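Local atomic coordinates of calcium uptake protein 3, mitochondrial (Homo sapiens, PDB entry 6AGI), a protein that senses matrix calcium through its EF-hands and, disulfide-linked to MICU1, regulates the mitochondrial calcium uniporter in the central nervous system and skeletal muscle. Residues B[13-21]-B[88-97]. Residues are numbered along the deposited sequence; the frame is centred on the assembly and turned at random.
Sequences TSRERRFRL and ISYTEYLFLL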
loop_
_atom_site.group_PDB
_atom_site.type_symbol
_atom_site.label_atom_id
_atom_site.label_comp_id
_atom_site.label_asym_id
_atom_site.label_seq_id
_atom_site.Cartn_x
_atom_site.Cartn_y
_atom_site.Cartn_z
ATOM N N THR B 13 5.569 25.484 0.509
ATOM C CA THR B 13 4.810 24.326 0.041
ATOM C C THR B 13 3.336 24.463 0.395
ATOM O O THR B 13 2.954 25.276 1.255
ATOM C CB THR B 13 5.400 23.047 0.639
ATOM O OG1 THR B 13 6.717 22.866 0.120
ATOM C CG2 THR B 13 4.582 21.813 0.345
ATOM N N SER B 14 2.503 23.697 -0.332
ATOM C CA SER B 14 1.084 23.523 -0.002
ATOM C C SER B 14 0.866 23.298 1.491
ATOM O O SER B 14 0.115 24.029 2.141
ATOM C CB SER B 14 0.518 22.345 -0.793
ATOM O OG SER B 14 0.486 22.616 -2.200
ATOM N N ARG B 15 1.519 22.278 2.054
ATOM C CA ARG B 15 1.306 21.972 3.471
ATOM C C ARG B 15 1.703 23.149 4.346
ATOM O O ARG B 15 1.017 23.461 5.323
ATOM C CB ARG B 15 2.091 20.727 3.895
ATOM C CG ARG B 15 1.610 19.480 3.245
ATOM C CD ARG B 15 0.612 18.718 4.107
ATOM N NE ARG B 15 -0.194 17.754 3.354
ATOM C CZ ARG B 15 0.293 16.815 2.535
ATOM N NH1 ARG B 15 1.609 16.695 2.320
ATOM N NH2 ARG B 15 -0.549 15.986 1.909
ATOM N N GLU B 16 2.803 23.822 4.002
ATOM C CA GLU B 16 3.218 24.973 4.790
ATOM C C GLU B 16 2.233 26.130 4.647
ATOM O O GLU B 16 1.888 26.779 5.647
ATOM C CB GLU B 16 4.634 25.394 4.382
ATOM C CG GLU B 16 5.564 24.193 4.251
ATOM C CD GLU B 16 6.900 24.478 3.578
ATOM O OE1 GLU B 16 7.864 23.783 3.975
ATOM O OE2 GLU B 16 7.020 25.359 2.701
ATOM N N ARG B 17 1.707 26.361 3.435
ATOM C CA ARG B 17 0.689 27.391 3.268
ATOM C C ARG B 17 -0.558 27.097 4.095
ATOM O O ARG B 17 -1.141 28.010 4.698
ATOM C CB ARG B 17 0.283 27.534 1.799
ATOM C CG ARG B 17 1.199 28.437 0.961
ATOM C CD ARG B 17 0.875 28.440 -0.526
ATOM N NE ARG B 17 1.539 27.473 -1.395
ATOM C CZ ARG B 17 0.908 26.663 -2.241
ATOM N NH1 ARG B 17 -0.417 26.689 -2.307
ATOM N NH2 ARG B 17 1.604 25.848 -3.028
ATOM N N ARG B 18 -0.976 25.817 4.147
ATOM C CA ARG B 18 -2.187 25.459 4.883
ATOM C C ARG B 18 -1.968 25.533 6.387
ATOM O O ARG B 18 -2.848 26.003 7.128
ATOM C CB ARG B 18 -2.649 24.066 4.492
ATOM C CG ARG B 18 -3.962 23.658 5.160
ATOM C CD ARG B 18 -4.765 22.653 4.321
ATOM N NE ARG B 18 -5.945 22.147 5.018
ATOM C CZ ARG B 18 -7.185 22.560 4.742
ATOM N NH1 ARG B 18 -7.363 23.478 3.799
ATOM N NH2 ARG B 18 -8.242 22.086 5.413
ATOM N N PHE B 19 -0.822 25.035 6.861
ATOM C CA PHE B 19 -0.469 25.221 8.262
ATOM C C PHE B 19 -0.596 26.686 8.633
ATOM O O PHE B 19 -1.268 27.044 9.612
ATOM C CB PHE B 19 0.956 24.767 8.539
ATOM C CG PHE B 19 1.346 24.947 9.968
ATOM C CD1 PHE B 19 0.679 24.277 10.966
ATOM C CD2 PHE B 19 2.298 25.898 10.318
ATOM C CE1 PHE B 19 1.028 24.458 12.300
ATOM C CE2 PHE B 19 2.646 26.104 11.636
ATOM C CZ PHE B 19 2.011 25.382 12.647
ATOM N N ARG B 20 0.035 27.554 7.833
ATOM C CA ARG B 20 -0.012 28.979 8.124
ATOM C C ARG B 20 -1.435 29.519 8.048
ATOM O O ARG B 20 -1.800 30.415 8.820
ATOM C CB ARG B 20 0.897 29.731 7.164
ATOM C CG ARG B 20 2.385 29.454 7.358
ATOM C CD ARG B 20 3.162 30.165 6.278
ATOM N NE ARG B 20 2.417 31.343 5.870
ATOM C CZ ARG B 20 2.865 32.580 5.961
ATOM N NH1 ARG B 20 4.057 32.809 6.475
ATOM N NH2 ARG B 20 2.102 33.581 5.557
ATOM N N LEU B 21 -2.254 28.991 7.136
ATOM C CA LEU B 21 -3.615 29.498 7.010
ATOM C C LEU B 21 -4.422 29.237 8.273
ATOM O O LEU B 21 -5.154 30.116 8.747
ATOM C CB LEU B 21 -4.303 28.848 5.814
ATOM C CG LEU B 21 -5.747 29.251 5.552
ATOM C CD1 LEU B 21 -5.794 30.703 5.098
ATOM C CD2 LEU B 21 -6.326 28.366 4.507
ATOM N N ILE B 88 0.394 23.450 18.722
ATOM C CA ILE B 88 0.880 22.435 17.794
ATOM C C ILE B 88 1.783 23.101 16.764
ATOM O O ILE B 88 1.415 24.134 16.186
ATOM C CB ILE B 88 -0.282 21.707 17.099
ATOM C CG1 ILE B 88 -1.210 21.100 18.162
ATOM C CG2 ILE B 88 0.259 20.731 16.072
ATOM C CD1 ILE B 88 -2.459 20.484 17.605
ATOM N N SER B 89 2.996 22.563 16.606
ATOM C CA SER B 89 3.945 23.088 15.633
ATOM C C SER B 89 3.656 22.485 14.272
ATOM O O SER B 89 2.824 21.583 14.131
ATOM C CB SER B 89 5.388 22.783 16.027
ATOM O OG SER B 89 5.595 21.392 16.276
ATOM N N TYR B 90 4.396 22.969 13.270
ATOM C CA TYR B 90 4.230 22.492 11.899
ATOM C C TYR B 90 4.571 21.000 11.758
ATOM O O TYR B 90 3.827 20.226 11.120
ATOM C CB TYR B 90 5.078 23.343 10.964
ATOM C CG TYR B 90 5.098 22.785 9.565
ATOM C CD1 TYR B 90 3.908 22.594 8.864
ATOM C CD2 TYR B 90 6.303 22.471 8.929
ATOM C CE1 TYR B 90 3.904 22.077 7.598
ATOM C CE2 TYR B 90 6.310 21.955 7.644
ATOM C CZ TYR B 90 5.103 21.759 6.984
ATOM O OH TYR B 90 5.091 21.257 5.703
ATOM N N THR B 91 5.744 20.599 12.271
ATOM C CA THR B 91 6.111 19.187 12.272
ATOM C C THR B 91 5.056 18.344 12.965
ATOM O O THR B 91 4.703 17.251 12.508
ATOM C CB THR B 91 7.473 18.988 12.927
ATOM O OG1 THR B 91 8.387 19.986 12.442
ATOM C CG2 THR B 91 7.984 17.581 12.606
ATOM N N GLU B 92 4.592 18.824 14.108
ATOM C CA GLU B 92 3.622 18.103 14.910
ATOM C C GLU B 92 2.314 17.950 14.132
ATOM O O GLU B 92 1.673 16.887 14.150
ATOM C CB GLU B 92 3.490 18.915 16.197
ATOM C CG GLU B 92 3.115 18.302 17.470
ATOM C CD GLU B 92 3.744 19.100 18.614
ATOM O OE1 GLU B 92 4.972 18.978 18.843
ATOM O OE2 GLU B 92 3.026 19.937 19.209
ATOM N N TYR B 93 1.919 19.016 13.436
ATOM C CA TYR B 93 0.836 18.986 12.461
ATOM C C TYR B 93 1.028 17.861 11.453
ATOM O O TYR B 93 0.098 17.088 11.177
ATOM C CB TYR B 93 0.812 20.334 11.754
ATOM C CG TYR B 93 -0.112 20.459 10.576
ATOM C CD1 TYR B 93 -1.434 20.020 10.620
ATOM C CD2 TYR B 93 0.374 20.943 9.374
ATOM C CE1 TYR B 93 -2.261 20.156 9.506
ATOM C CE2 TYR B 93 -0.424 21.064 8.282
ATOM C CZ TYR B 93 -1.737 20.679 8.339
ATOM O OH TYR B 93 -2.481 20.831 7.190
ATOM N N LEU B 94 2.217 17.814 10.832
ATOM C CA LEU B 94 2.536 16.759 9.865
ATOM C C LEU B 94 2.381 15.375 10.487
ATOM O O LEU B 94 1.758 14.485 9.898
ATOM C CB LEU B 94 3.947 16.974 9.323
ATOM C CG LEU B 94 4.149 18.147 8.365
ATOM C CD1 LEU B 94 5.434 18.005 7.539
ATOM C CD2 LEU B 94 2.895 18.273 7.444
ATOM N N PHE B 95 2.965 15.174 11.671
ATOM C CA PHE B 95 2.755 13.948 12.443
ATOM C C PHE B 95 1.271 13.580 12.530
ATOM O O PHE B 95 0.876 12.468 12.156
ATOM C CB PHE B 95 3.356 14.138 13.834
ATOM C CG PHE B 95 3.248 12.942 14.746
ATOM C CD1 PHE B 95 3.779 11.715 14.381
ATOM C CD2 PHE B 95 2.641 13.058 15.993
ATOM C CE1 PHE B 95 3.698 10.617 15.250
ATOM C CE2 PHE B 95 2.552 11.975 16.846
ATOM C CZ PHE B 95 3.084 10.760 16.480
ATOM N N LEU B 96 0.429 14.520 12.997
ATOM C CA LEU B 96 -0.990 14.219 13.186
ATOM C C LEU B 96 -1.690 13.861 11.870
ATOM O O LEU B 96 -2.436 12.860 11.804
ATOM C CB LEU B 96 -1.664 15.418 13.838
ATOM C CG LEU B 96 -1.105 15.789 15.206
ATOM C CD1 LEU B 96 -1.630 17.148 15.720
ATOM C CD2 LEU B 96 -1.486 14.654 16.160
ATOM N N LEU B 97 -1.440 14.645 10.807
ATOM C CA LEU B 97 -1.934 14.289 9.480
ATOM C C LEU B 97 -1.526 12.895 9.073
ATOM O O LEU B 97 -2.312 12.158 8.447
ATOM C CB LEU B 97 -1.445 15.255 8.407
ATOM C CG LEU B 97 -2.017 16.643 8.413
ATOM C CD1 LEU B 97 -1.331 17.459 7.331
ATOM C CD2 LEU B 97 -3.490 16.456 8.167
HETATM O O HOH W 1 -5.051 19.748 6.731
#
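Phe19 of helix 14-21 meets Tyr90 and Tyr93 at the start of helix 90-97, and the three rings form a buried aromatic cluster where the two helices cross at 107°, their axes 10.7 Å apart. The contact lies in the N-terminal part of the chain, away from the calcium sites, and Met33 and Phe38 add apolar side chains around the cluster.

With CG anti to the backbone N (chi1 180°), Phe19 reaches across to the first turn of the other helix and lays one face over Tyr90 CA, a CH-pi contact with that carbon 3.8 Å from the ring centroid. Its far end lies by the backbone, Phe19 CZ 3.4 Å from Tyr90 N, while Ile88 O sits at the ring edge. Tyr90 and Tyr93 are both oblique to Phe19, the planes of Phe19 and Tyr93 31° apart.

Aliphatic contacts carry the interface along helix 90-97, where Arg15, bent at chi2, brings CD to 4.1 Å from Leu94 CD2 and to 4.0 Å from Leu97 CD1; Leu94 and Leu97 also pack on Ala319 and Phe318 of the second subunit.

No hydrogen bond joins the two segments directly; the polar link goes through water. The Tyr90 hydroxyl lies against carbons, with OH 3.3 Å from Glu16 CG, while the Glu16 carboxylate turns back to its own helix start, OE2 accepting from Thr13 N. Arg18 gives its guanidinium nitrogens NH1 and NH2 to carbonyls of Ala41, Thr44 and Asp45. A water bridges the helices, accepting from Arg18 NE at 3.1 Å and lying 2.8 Å from Tyr93 OH.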